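Local coordinates for giding protein-mglB (Thermus thermophilus, PDB 1J3W) that probably acts as a guanine-nucleotide exchange factor and molecular adaptor in gliding motility, at residues B[82-87]-B[121-126]. Sequence-based numbering, arbitrary orientation.
Sequences FQEEVH and HGKRAS
Glu84 and Lys123 carry this contact alone, bridging the gap between strand 84-88, outermost in the sheet of this chain, and helix 115-135, which packs across one face of that antiparallel sheet in a Roadblock/LC7 fold. The CA atoms of Glu84 and Lys123 stand 8.8 Å apart, and the two segments bury just 82 Å² between them, so the link depends on the reach of two long side chains. Along 121-126, His121 turns from the strand toward helix 10-27, while its carbonyl O accepts a hydrogen bond from Ala125 N at 2.9 Å. Gly122 O likewise accepts one from Ser126 N, which continues the regular helical bonding through the turn that presents Lys123. The lysine leaves the backbone with CG anti to N (chi1 177°), then bends at chi2 (58°) and chi3 (65°); this folded path brings its end nearer to the strand than its first bond would suggest. Glu84, by contrast, starts toward the helix with its first side-chain bond and runs extended beyond CG. The two chains meet obliquely, and the nearest atoms are Glu84 OE2 and Lys123 CE, 3.6 Å apart. The ammonium atom Lys123 NZ lies 4.0 Å from Glu84 OE2, a long salt bridge. Each charge has a stronger partner on neighbouring strand 93-98: Lys123 NZ forms a salt bridge with Asp97 OD2, and Glu84 OE2 is hydrogen-bonded to Tyr95 OH. Ala125 faces helix 10-27 and Leu105, whereas Ser126 OG approaches both Lys123 O and Asp97 OD2. Residues 84-87 also pair antiparallel with a second subunit, extending the sheet across the interface. The direct ion pair therefore probably adds a modest, long-range attraction beside the Lys123 CE contact, with Asp97 the main anchor of the lysine.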
# COMPACT_ATOMS: atom_id res chain seq x y z
N PHE B 82 4.34 0.74 -12.05
CA PHE B 82 5.18 1.87 -12.43
C PHE B 82 6.62 1.38 -12.47
O PHE B 82 7.06 0.68 -11.56
CB PHE B 82 5.04 3.01 -11.42
CG PHE B 82 3.68 3.64 -11.42
CD1 PHE B 82 3.21 4.30 -12.55
CD2 PHE B 82 2.87 3.57 -10.29
CE1 PHE B 82 1.94 4.89 -12.55
CE2 PHE B 82 1.61 4.15 -10.29
CZ PHE B 82 1.14 4.81 -11.42
N GLN B 83 7.34 1.73 -13.52
CA GLN B 83 8.72 1.30 -13.66
C GLN B 83 9.68 2.25 -12.96
O GLN B 83 10.65 1.82 -12.35
CB GLN B 83 9.11 1.20 -15.14
CG GLN B 83 8.58 -0.04 -15.86
CD GLN B 83 7.07 -0.06 -15.99
OE1 GLN B 83 6.46 0.92 -16.42
NE2 GLN B 83 6.45 -1.18 -15.62
N GLU B 84 9.41 3.55 -13.06
CA GLU B 84 10.27 4.57 -12.47
C GLU B 84 9.46 5.47 -11.54
O GLU B 84 8.34 5.87 -11.87
CB GLU B 84 10.89 5.40 -13.59
CG GLU B 84 11.96 6.38 -13.17
CD GLU B 84 12.53 7.14 -14.36
OE1 GLU B 84 11.74 7.77 -15.10
OE2 GLU B 84 13.76 7.10 -14.57
N GLU B 85 10.02 5.78 -10.38
CA GLU B 85 9.35 6.64 -9.41
C GLU B 85 10.33 7.60 -8.76
O GLU B 85 11.45 7.21 -8.42
CB GLU B 85 8.68 5.81 -8.32
CG GLU B 85 7.51 4.94 -8.78
CD GLU B 85 6.79 4.25 -7.62
OE1 GLU B 85 6.93 4.71 -6.46
OE2 GLU B 85 6.08 3.25 -7.86
N VAL B 86 9.91 8.84 -8.57
CA VAL B 86 10.73 9.84 -7.91
C VAL B 86 9.90 10.48 -6.80
O VAL B 86 8.77 10.90 -7.04
CB VAL B 86 11.20 10.95 -8.88
CG1 VAL B 86 11.96 12.02 -8.12
CG2 VAL B 86 12.08 10.35 -9.96
N HIS B 87 10.45 10.52 -5.59
CA HIS B 87 9.78 11.13 -4.44
C HIS B 87 10.70 12.23 -3.95
O HIS B 87 11.87 11.97 -3.62
CB HIS B 87 9.56 10.11 -3.32
CG HIS B 87 8.58 9.03 -3.67
ND1 HIS B 87 8.90 7.98 -4.51
CD2 HIS B 87 7.29 8.84 -3.31
CE1 HIS B 87 7.85 7.20 -4.65
NE2 HIS B 87 6.86 7.70 -3.93
N HIS B 121 21.82 8.91 -15.15
CA HIS B 121 22.69 7.82 -14.74
C HIS B 121 21.95 6.74 -13.97
O HIS B 121 22.36 5.58 -13.96
CB HIS B 121 23.87 8.39 -13.96
CG HIS B 121 24.71 9.33 -14.77
ND1 HIS B 121 25.59 8.89 -15.74
CD2 HIS B 121 24.74 10.68 -14.82
CE1 HIS B 121 26.12 9.93 -16.35
NE2 HIS B 121 25.62 11.03 -15.81
N GLY B 122 20.84 7.12 -13.34
CA GLY B 122 20.03 6.14 -12.63
C GLY B 122 19.42 5.17 -13.63
O GLY B 122 19.38 3.97 -13.40
N LYS B 123 18.95 5.70 -14.76
CA LYS B 123 18.36 4.85 -15.80
C LYS B 123 19.43 3.93 -16.39
O LYS B 123 19.18 2.74 -16.64
CB LYS B 123 17.75 5.72 -16.90
CG LYS B 123 17.16 4.93 -18.07
CD LYS B 123 16.09 3.96 -17.61
CE LYS B 123 14.87 4.68 -17.06
NZ LYS B 123 13.81 3.72 -16.62
N ARG B 124 20.63 4.46 -16.62
CA ARG B 124 21.69 3.63 -17.16
C ARG B 124 22.04 2.53 -16.17
O ARG B 124 22.29 1.38 -16.56
CB ARG B 124 22.93 4.48 -17.46
CG ARG B 124 22.74 5.45 -18.60
CD ARG B 124 23.97 6.30 -18.80
NE ARG B 124 23.84 7.15 -19.98
CZ ARG B 124 24.73 8.07 -20.34
NH1 ARG B 124 25.82 8.26 -19.61
NH2 ARG B 124 24.52 8.80 -21.43
N ALA B 125 22.04 2.86 -14.89
CA ALA B 125 22.36 1.88 -13.87
C ALA B 125 21.32 0.77 -13.79
O ALA B 125 21.66 -0.41 -13.70
CB ALA B 125 22.50 2.56 -12.52
N SER B 126 20.04 1.15 -13.84
CA SER B 126 19.00 0.14 -13.74
C SER B 126 19.08 -0.85 -14.90
O SER B 126 18.86 -2.04 -14.71
CB SER B 126 17.61 0.79 -13.68
OG SER B 126 17.30 1.49 -14.87